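Local atomic coordinates of glucose-6-phosphate 1-dehydrogenase (Mycobacterium avium, PDB entry 4LGV), a protein that catalyses the NADP-dependent oxidation of glucose 6-phosphate to 6-phosphogluconolactone, the first step of the oxidative pentose phosphate pathway. Residues R158-K163 and L189-F194; E316-L321 and E465-L470; D220-I225 and M352-V357. All coordinates share one frame; numbering follows the deposited sequence. Where two conformers were deposited one is given.

Contact 1 (R158-K163 and L189-F194); sequences RVAVEK and LRVDHF
Lys163 and Asp192 close the C-terminal end of this parallel strand pair with a salt bridge, NZ to OD1 3.1 Å. The lysine chain leaves with CG anti to the backbone N (chi1 173°) and stays extended, which carries NZ past the end of the strands and above the carboxylate plane. Phe194 N reaches the same OD1 from the opposite face, closing an Asx turn, so two donors grip this oxygen. NZ also sits at the edge of the Phe194 ring, 3.5 Å from CD2.

A second polar pair joins Glu162 OE1 to His193 NE2 in the conformer described, 2.8 Å and nearly straight at 167°. The carboxylate oxygen lies in the ring plane and is met on its syn side, somewhat out of the carboxylate plane, the two planes standing 67° apart. Tyr133 OH gives OE1 a further hydrogen bond.

Backbone bonds alternate between the strands: Leu189 N to Val159 O, Val161 N to Leu189 O (2.8 Å), Val191 N to Val161 O and Lys163 N to Val191 O. Among apolar groups, Ala160 CB meets Val191 CG2 at 3.8 Å, on the face shared with Glu162. Residues 190-194 begin the family's RVDHFLGK signature, which in relatives lines the glucose 6-phosphate site.

The pair frames the beta-alpha-beta unit of strand 158-162, helix 169-180 and strand 188-191, outermost in this chain's Rossmann-type sheet. Strand 130-134 flanks 158-162, Leu42 of helix 41-56 touches Glu162 and His193, and helix 246-264 offers Asp250 O to Lys163 and Asn254 to Asp192.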
loop_
_atom_site.group_PDB
_atom_site.type_symbol
_atom_site.label_atom_id
_atom_site.label_comp_id
_atom_site.label_asym_id
_atom_site.label_seq_id
_atom_site.Cartn_x
_atom_site.Cartn_y
_atom_site.Cartn_z
ATOM N N ARG A 158 16.557 15.337 -41.302
ATOM C CA ARG A 158 16.700 15.636 -39.894
ATOM C C ARG A 158 17.975 16.446 -39.713
ATOM O O ARG A 158 18.879 16.370 -40.542
ATOM C CB ARG A 158 16.764 14.365 -39.063
ATOM C CG ARG A 158 15.481 13.539 -39.135
ATOM C CD ARG A 158 15.512 12.368 -38.154
ATOM N NE ARG A 158 14.396 11.479 -38.415
ATOM C CZ ARG A 158 14.440 10.394 -39.182
ATOM N NH1 ARG A 158 15.575 10.003 -39.790
ATOM N NH2 ARG A 158 13.330 9.676 -39.325
ATOM N N VAL A 159 18.055 17.172 -38.605
ATOM C CA VAL A 159 19.209 17.989 -38.285
ATOM C C VAL A 159 19.640 17.664 -36.859
ATOM O O VAL A 159 18.855 17.805 -35.895
ATOM C CB VAL A 159 18.865 19.467 -38.369
ATOM C CG1 VAL A 159 20.060 20.340 -38.019
ATOM C CG2 VAL A 159 18.383 19.785 -39.760
ATOM N N ALA A 160 20.893 17.232 -36.731
ATOM C CA ALA A 160 21.456 16.936 -35.424
ATOM C C ALA A 160 22.422 18.052 -35.065
ATOM O O ALA A 160 23.389 18.310 -35.802
ATOM C CB ALA A 160 22.150 15.615 -35.464
ATOM N N VAL A 161 22.181 18.702 -33.937
ATOM C CA VAL A 161 23.012 19.812 -33.497
ATOM C C VAL A 161 23.865 19.454 -32.308
ATOM O O VAL A 161 23.358 18.947 -31.283
ATOM C CB VAL A 161 22.181 21.109 -33.162
ATOM C CG1 VAL A 161 21.614 21.660 -34.423
ATOM C CG2 VAL A 161 21.056 20.837 -32.208
ATOM N N GLU A 162 25.162 19.741 -32.415
ATOM C CA GLU A 162 26.060 19.479 -31.272
ATOM C C GLU A 162 25.840 20.451 -30.155
ATOM O O GLU A 162 25.629 21.612 -30.381
ATOM C CB GLU A 162 27.549 19.554 -31.688
ATOM C CG GLU A 162 28.100 18.218 -32.133
ATOM C CD GLU A 162 28.050 17.204 -31.025
ATOM O OE1 GLU A 162 28.010 15.989 -31.306
ATOM O OE2 GLU A 162 28.039 17.604 -29.862
ATOM N N LYS A 163 25.935 19.970 -28.938
ATOM C CA LYS A 163 25.981 20.814 -27.760
ATOM C C LYS A 163 27.103 21.867 -27.861
ATOM O O LYS A 163 28.165 21.558 -28.372
ATOM C CB LYS A 163 26.295 19.850 -26.619
ATOM C CG LYS A 163 26.575 20.411 -25.259
ATOM C CD LYS A 163 26.605 19.212 -24.326
ATOM C CE LYS A 163 27.242 19.429 -22.953
ATOM N NZ LYS A 163 26.818 18.295 -22.068
ATOM N N LEU A 189 17.426 16.940 -33.525
ATOM C CA LEU A 189 18.121 16.032 -32.638
ATOM C C LEU A 189 19.242 16.770 -31.912
ATOM O O LEU A 189 20.273 17.150 -32.500
ATOM C CB LEU A 189 18.703 14.878 -33.445
ATOM C CG LEU A 189 17.728 14.125 -34.357
ATOM C CD1 LEU A 189 18.426 13.088 -35.220
ATOM C CD2 LEU A 189 16.711 13.443 -33.540
ATOM N N ARG A 190 19.032 16.990 -30.623
ATOM C CA ARG A 190 19.991 17.766 -29.853
ATOM C C ARG A 190 21.001 16.804 -29.236
ATOM O O ARG A 190 20.661 16.074 -28.321
ATOM C CB ARG A 190 19.274 18.584 -28.797
ATOM C CG ARG A 190 18.184 19.450 -29.399
ATOM C CD ARG A 190 17.443 20.245 -28.344
ATOM N NE ARG A 190 16.423 21.090 -28.956
ATOM C CZ ARG A 190 15.218 20.663 -29.345
ATOM N NH1 ARG A 190 14.810 19.399 -29.160
ATOM N NH2 ARG A 190 14.395 21.519 -29.887
ATOM N N VAL A 191 22.228 16.798 -29.766
ATOM C CA VAL A 191 23.225 15.803 -29.426
ATOM C C VAL A 191 24.000 16.201 -28.165
ATOM O O VAL A 191 24.666 17.269 -28.111
ATOM C CB VAL A 191 24.230 15.651 -30.570
ATOM C CG1 VAL A 191 25.242 14.565 -30.267
ATOM C CG2 VAL A 191 23.530 15.328 -31.909
ATOM N N ASP A 192 23.895 15.362 -27.144
ATOM C CA ASP A 192 24.635 15.561 -25.898
ATOM C C ASP A 192 25.291 14.242 -25.584
ATOM O O ASP A 192 24.610 13.274 -25.265
ATOM C CB ASP A 192 23.688 15.992 -24.774
ATOM C CG ASP A 192 24.412 16.279 -23.444
ATOM O OD1 ASP A 192 25.511 15.750 -23.203
ATOM O OD2 ASP A 192 23.874 17.079 -22.642
ATOM N N HIS A 193 26.621 14.200 -25.698
ATOM C CA HIS A 193 27.355 12.943 -25.572
ATOM C C HIS A 193 27.072 12.231 -24.276
ATOM O O HIS A 193 27.014 11.021 -24.266
ATOM C CB HIS A 193 28.847 13.181 -25.734
ATOM C CG HIS A 193 29.164 13.888 -26.996
ATOM N ND1 HIS A 193 30.363 14.519 -27.207
ATOM C CD2 HIS A 193 28.402 14.117 -28.096
ATOM C CE1 HIS A 193 30.326 15.106 -28.386
ATOM N NE2 HIS A 193 29.154 14.872 -28.948
ATOM N N PHE A 194 26.851 12.988 -23.188
ATOM C CA PHE A 194 26.502 12.351 -21.907
ATOM C C PHE A 194 25.260 11.450 -21.992
ATOM O O PHE A 194 25.245 10.368 -21.430
ATOM C CB PHE A 194 26.319 13.356 -20.802
ATOM C CG PHE A 194 27.606 13.972 -20.329
ATOM C CD1 PHE A 194 28.592 13.202 -19.745
ATOM C CD2 PHE A 194 27.819 15.307 -20.441
ATOM C CE1 PHE A 194 29.774 13.769 -19.307
ATOM C CE2 PHE A 194 29.001 15.874 -20.026
ATOM C CZ PHE A 194 29.987 15.121 -19.446
HETATM O O HOH W 1 24.476 17.388 -20.243
#

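Contact 2 (E316-L321 and E465-L470); sequences ETYVAL and EAAQAL
The short helix 466-470 near the C-terminus packs on the large mixed sheet of the C-terminal domain, its Ala467 and Leu470 set against Tyr318 and Ala320 of strand 318-323. The two segment axes run nearly parallel, 18° apart and 8.6 Å from each other, close spacing that the small alanines allow. Ala467 CB is the shared contact point of Ala320 and Tyr318: it lies 3.9 Å from Ala320 CB and 3.1 Å from Tyr318 OH, a tight van der Waals approach. Tyr318 CG stands anti to the backbone N (chi1 172°), and the ring reaches out to the helix so that its phenol end, not its base, does the touching. One turn along, Leu470 uses a single branch: CD2 meets Ala320 CB at 3.7 Å and rests on the Ala320-Leu321 peptide, 3.6 Å from Leu321 N. The join is thus one of methyl groups, a phenol end and one peptide, without polar pairing between the segments.

Strand 318-323 begins at a classic beta bulge, where Thr317 and Tyr318 both face Gly298 of strand 295-300. Val296 of that strand also supports Leu470, while Val319 and Leu321 turn from the short helix to pack on helix 246-264.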
loop_
_atom_site.group_PDB
_atom_site.type_symbol
_atom_site.label_atom_id
_atom_site.label_comp_id
_atom_site.label_asym_id
_atom_site.label_seq_id
_atom_site.Cartn_x
_atom_site.Cartn_y
_atom_site.Cartn_z
ATOM N N GLU A 316 32.364 27.157 -11.926
ATOM C CA GLU A 316 32.379 25.978 -11.032
ATOM C C GLU A 316 32.757 24.756 -11.831
ATOM O O GLU A 316 32.328 24.571 -12.958
ATOM C CB GLU A 316 31.026 25.808 -10.325
ATOM C CG GLU A 316 29.854 25.163 -11.136
ATOM C CD GLU A 316 29.214 26.073 -12.179
ATOM O OE1 GLU A 316 29.670 27.229 -12.352
ATOM O OE2 GLU A 316 28.259 25.618 -12.855
ATOM N N THR A 317 33.617 23.931 -11.252
ATOM C CA THR A 317 33.894 22.611 -11.778
ATOM C C THR A 317 33.149 21.559 -10.971
ATOM O O THR A 317 33.290 20.378 -11.256
ATOM C CB THR A 317 35.395 22.279 -11.687
ATOM O OG1 THR A 317 35.803 22.316 -10.311
ATOM C CG2 THR A 317 36.216 23.248 -12.498
ATOM N N TYR A 318 32.429 21.981 -9.931
ATOM C CA TYR A 318 31.701 21.079 -9.015
ATOM C C TYR A 318 30.436 21.761 -8.558
ATOM O O TYR A 318 30.443 22.972 -8.360
ATOM C CB TYR A 318 32.525 20.764 -7.771
ATOM C CG TYR A 318 31.812 19.987 -6.668
ATOM C CD1 TYR A 318 30.921 20.623 -5.801
ATOM C CD2 TYR A 318 32.056 18.639 -6.468
ATOM C CE1 TYR A 318 30.276 19.932 -4.790
ATOM C CE2 TYR A 318 31.403 17.928 -5.461
ATOM C CZ TYR A 318 30.503 18.576 -4.627
ATOM O OH TYR A 318 29.864 17.923 -3.600
ATOM N N VAL A 319 29.344 20.989 -8.429
ATOM C CA VAL A 319 28.098 21.492 -7.831
ATOM C C VAL A 319 27.448 20.454 -6.972
ATOM O O VAL A 319 27.381 19.308 -7.350
ATOM C CB VAL A 319 26.949 21.727 -8.821
ATOM C CG1 VAL A 319 26.305 23.094 -8.579
ATOM C CG2 VAL A 319 27.418 21.591 -10.239
ATOM N N ALA A 320 26.863 20.893 -5.879
ATOM C CA ALA A 320 26.010 20.061 -5.091
ATOM C C ALA A 320 24.750 20.854 -4.810
ATOM O O ALA A 320 24.829 22.051 -4.552
ATOM C CB ALA A 320 26.674 19.673 -3.810
ATOM N N LEU A 321 23.590 20.198 -4.915
ATOM C CA LEU A 321 22.321 20.904 -4.825
ATOM C C LEU A 321 21.195 20.031 -4.276
ATOM O O LEU A 321 21.305 18.814 -4.200
ATOM C CB LEU A 321 21.937 21.470 -6.174
ATOM C CG LEU A 321 21.640 20.471 -7.295
ATOM C CD1 LEU A 321 20.189 19.931 -7.269
ATOM C CD2 LEU A 321 21.919 21.101 -8.646
ATOM N N GLU A 465 33.840 20.939 1.572
ATOM C CA GLU A 465 33.187 20.487 2.804
ATOM C C GLU A 465 31.767 21.079 2.958
ATOM O O GLU A 465 30.917 20.496 3.618
ATOM C CB GLU A 465 34.048 20.827 4.020
ATOM N N ALA A 466 31.496 22.223 2.338
ATOM C CA ALA A 466 30.153 22.782 2.360
ATOM C C ALA A 466 29.104 21.849 1.715
ATOM O O ALA A 466 27.922 21.929 2.048
ATOM C CB ALA A 466 30.144 24.143 1.686
ATOM N N ALA A 467 29.517 20.966 0.807
ATOM C CA ALA A 467 28.589 19.959 0.287
ATOM C C ALA A 467 28.139 18.961 1.360
ATOM O O ALA A 467 27.039 18.397 1.250
ATOM C CB ALA A 467 29.177 19.229 -0.903
ATOM N N GLN A 468 28.945 18.770 2.411
ATOM C CA GLN A 468 28.533 17.932 3.550
ATOM C C GLN A 468 27.414 18.601 4.339
ATOM O O GLN A 468 26.494 17.951 4.837
ATOM C CB GLN A 468 29.719 17.626 4.495
ATOM C CG GLN A 468 30.929 16.934 3.839
ATOM C CD GLN A 468 30.565 15.611 3.182
ATOM O OE1 GLN A 468 30.065 14.706 3.847
ATOM N NE2 GLN A 468 30.803 15.490 1.867
ATOM N N ALA A 469 27.492 19.916 4.464
ATOM C CA ALA A 469 26.505 20.663 5.262
ATOM C C ALA A 469 25.120 20.602 4.594
ATOM O O ALA A 469 24.097 20.632 5.264
ATOM C CB ALA A 469 26.945 22.097 5.479
ATOM N N LEU A 470 25.098 20.533 3.276
ATOM C CA LEU A 470 23.841 20.395 2.538
ATOM C C LEU A 470 22.907 19.283 3.056
ATOM O O LEU A 470 21.705 19.462 3.122
ATOM C CB LEU A 470 24.170 20.066 1.078
ATOM C CG LEU A 470 23.373 20.745 -0.005
ATOM C CD1 LEU A 470 23.312 22.226 0.284
ATOM C CD2 LEU A 470 23.968 20.483 -1.364
#

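Contact 3 (D220-I225 and M352-V357)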
loop_
_atom_site.group_PDB
_atom_site.type_symbol
_atom_site.label_atom_id
_atom_site.label_comp_id
_atom_site.label_asym_id
_atom_site.label_seq_id
_atom_site.Cartn_x
_atom_site.Cartn_y
_atom_site.Cartn_z
ATOM N N ASP A 220 6.435 6.000 -0.206
ATOM C CA ASP A 220 6.014 5.199 0.931
ATOM C C ASP A 220 7.175 4.312 1.351
ATOM O O ASP A 220 7.231 3.878 2.523
ATOM C CB ASP A 220 4.775 4.340 0.624
ATOM C CG ASP A 220 3.504 5.167 0.416
ATOM O OD1 ASP A 220 3.439 6.330 0.844
ATOM O OD2 ASP A 220 2.524 4.629 -0.143
ATOM N N SER A 221 8.103 4.038 0.422
ATOM C CA SER A 221 9.263 3.246 0.783
ATOM C C SER A 221 10.538 4.068 0.798
ATOM O O SER A 221 11.445 3.758 1.545
ATOM C CB SER A 221 9.391 1.995 -0.127
ATOM O OG SER A 221 8.351 1.038 0.100
ATOM N N ILE A 222 10.637 5.053 -0.088
ATOM C CA ILE A 222 11.901 5.767 -0.333
ATOM C C ILE A 222 11.877 7.052 0.464
ATOM O O ILE A 222 10.915 7.815 0.368
ATOM C CB ILE A 222 12.070 6.152 -1.804
ATOM C CG1 ILE A 222 12.119 4.940 -2.737
ATOM C CG2 ILE A 222 13.288 7.002 -2.010
ATOM C CD1 ILE A 222 13.100 3.887 -2.347
ATOM N N SER A 223 12.922 7.281 1.262
ATOM C CA SER A 223 13.002 8.527 2.066
ATOM C C SER A 223 13.818 9.625 1.428
ATOM O O SER A 223 13.531 10.783 1.638
ATOM C CB SER A 223 13.554 8.314 3.467
ATOM O OG SER A 223 14.901 7.918 3.358
ATOM N N GLU A 224 14.759 9.267 0.595
ATOM C CA GLU A 224 15.711 10.217 0.094
ATOM C C GLU A 224 16.441 9.654 -1.118
ATOM O O GLU A 224 16.698 8.451 -1.171
ATOM C CB GLU A 224 16.724 10.501 1.212
ATOM C CG GLU A 224 17.738 11.569 0.940
ATOM C CD GLU A 224 18.346 12.093 2.248
ATOM O OE1 GLU A 224 19.548 12.521 2.265
ATOM O OE2 GLU A 224 17.642 12.053 3.260
ATOM N N ILE A 225 16.867 10.537 -2.013
ATOM C CA ILE A 225 17.638 10.154 -3.183
ATOM C C ILE A 225 18.919 10.972 -3.293
ATOM O O ILE A 225 18.876 12.183 -3.115
ATOM C CB ILE A 225 16.798 10.362 -4.458
ATOM C CG1 ILE A 225 15.542 9.483 -4.399
ATOM C CG2 ILE A 225 17.605 9.975 -5.673
ATOM C CD1 ILE A 225 14.575 9.618 -5.522
ATOM N N MET A 352 19.123 5.340 -3.731
ATOM C CA MET A 352 17.820 5.575 -3.132
ATOM C C MET A 352 17.773 4.942 -1.742
ATOM O O MET A 352 17.985 3.736 -1.611
ATOM C CB MET A 352 16.763 5.002 -4.035
ATOM C CG MET A 352 16.823 5.572 -5.436
ATOM S SD MET A 352 15.703 4.655 -6.483
ATOM C CE MET A 352 14.363 5.773 -6.226
ATOM N N PHE A 353 17.552 5.770 -0.711
ATOM C CA PHE A 353 17.487 5.323 0.663
ATOM C C PHE A 353 16.076 4.959 1.008
ATOM O O PHE A 353 15.145 5.780 0.769
ATOM C CB PHE A 353 17.901 6.450 1.614
ATOM C CG PHE A 353 19.349 6.836 1.512
ATOM C CD1 PHE A 353 19.757 7.769 0.596
ATOM C CD2 PHE A 353 20.292 6.238 2.300
ATOM C CE1 PHE A 353 21.087 8.169 0.512
ATOM C CE2 PHE A 353 21.632 6.596 2.219
ATOM C CZ PHE A 353 22.035 7.571 1.319
ATOM N N LEU A 354 15.859 3.772 1.572
ATOM C CA LEU A 354 14.503 3.434 2.064
ATOM C C LEU A 354 14.290 3.941 3.456
ATOM O O LEU A 354 15.249 4.130 4.156
ATOM C CB LEU A 354 14.263 1.956 2.078
ATOM C CG LEU A 354 13.883 1.366 0.716
ATOM C CD1 LEU A 354 15.088 1.236 -0.199
ATOM C CD2 LEU A 354 13.263 0.008 0.910
ATOM N N HIS A 355 13.041 4.184 3.868
ATOM C CA HIS A 355 12.763 4.372 5.286
ATOM C C HIS A 355 13.144 3.106 6.026
ATOM O O HIS A 355 13.071 1.958 5.473
ATOM C CB HIS A 355 11.247 4.607 5.574
ATOM C CG HIS A 355 10.672 5.777 4.861
ATOM N ND1 HIS A 355 10.884 7.069 5.289
ATOM C CD2 HIS A 355 9.914 5.869 3.744
ATOM C CE1 HIS A 355 10.284 7.914 4.473
ATOM N NE2 HIS A 355 9.696 7.212 3.521
ATOM N N HIS A 356 13.477 3.285 7.294
ATOM C CA HIS A 356 13.533 2.126 8.211
ATOM C C HIS A 356 12.178 1.492 8.357
ATOM O O HIS A 356 11.156 2.133 8.135
ATOM C CB HIS A 356 14.066 2.511 9.598
ATOM C CG HIS A 356 15.556 2.666 9.645
ATOM N ND1 HIS A 356 16.436 1.606 9.511
ATOM C CD2 HIS A 356 16.327 3.762 9.842
ATOM C CE1 HIS A 356 17.685 2.039 9.636
ATOM N NE2 HIS A 356 17.643 3.345 9.809
ATOM N N VAL A 357 12.156 0.213 8.695
ATOM C CA VAL A 357 10.878 -0.390 9.089
ATOM C C VAL A 357 10.382 0.442 10.280
ATOM O O VAL A 357 11.133 0.707 11.160
ATOM C CB VAL A 357 11.029 -1.838 9.498
ATOM C CG1 VAL A 357 9.670 -2.423 9.782
ATOM C CG2 VAL A 357 11.712 -2.600 8.375
HETATM O O HOH W 2 9.369 9.698 1.904
HETATM O O HOH W 3 15.887 6.296 5.560
#
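Phe353 O is the acceptor on which the bulge of this antiparallel pair turns: Ser223 N bonds to it at 2.7 Å, and Ile222 CA adds a C-H...O contact at 3.4 Å. Phe353 N returns a bond to Glu224 O, 2.9 Å long and 164° at the hydrogen. Ser223 and Glu224 both face Phe353, a classic beta bulge that shifts the register by one. Beyond it, Ser221 O receives His355 N at 2.9 Å.

The bulge turns Ser223 CB toward the His355 ring, where it lies over one face, 3.7 Å from the centroid in a CH-pi contact offset toward the rim. One water lies within bonding distance of Ile222 O and His355 NE2, the latter also bonded to Arg219 O; another joins Ser223 OG to Leu354 O.

Ile225 and Met352 share one face of the sheet and lie side by side, CD1 to CE 3.9 Å, the methionine bending at chi3 (93°) to present its methyl. Ile222 CD1 meets Leu354 CD1, also at 3.9 Å, though these residues diverge at CB. On the other face, with Glu224, the Phe353 ring has Glu224 O at its edge and stacks with His475.

Leu354 packs on Ala212 of a second subunit, and His355 O takes a weak bond from Asn211 there. The bulge thus lets one carbonyl serve the backbone while the serine lies over the imidazole, at a strand end that touches another chain.

Contact 1 belongs to the nucleotide-binding domain; in the C-terminal domain, contact 2 packs a helix on the large mixed sheet whose strands form contact 3. Centres of contacts 1 and 2 are 29 Å apart, with nearest atoms about 10 Å apart; helix 246-264 lies between, meeting Lys163 and Asp192 of contact 1 and Val319 and Leu321 of contact 2. Contacts 2 and 3 have centres 23 Å apart and cross along the chain, their strands 318-323 and 222-230 separated in the sheet by 335-340. Contact 1 probably borders the substrate site. Contact 3, its centre 36 Å from that of contact 1, instead meets neighbouring subunits of the tetramer.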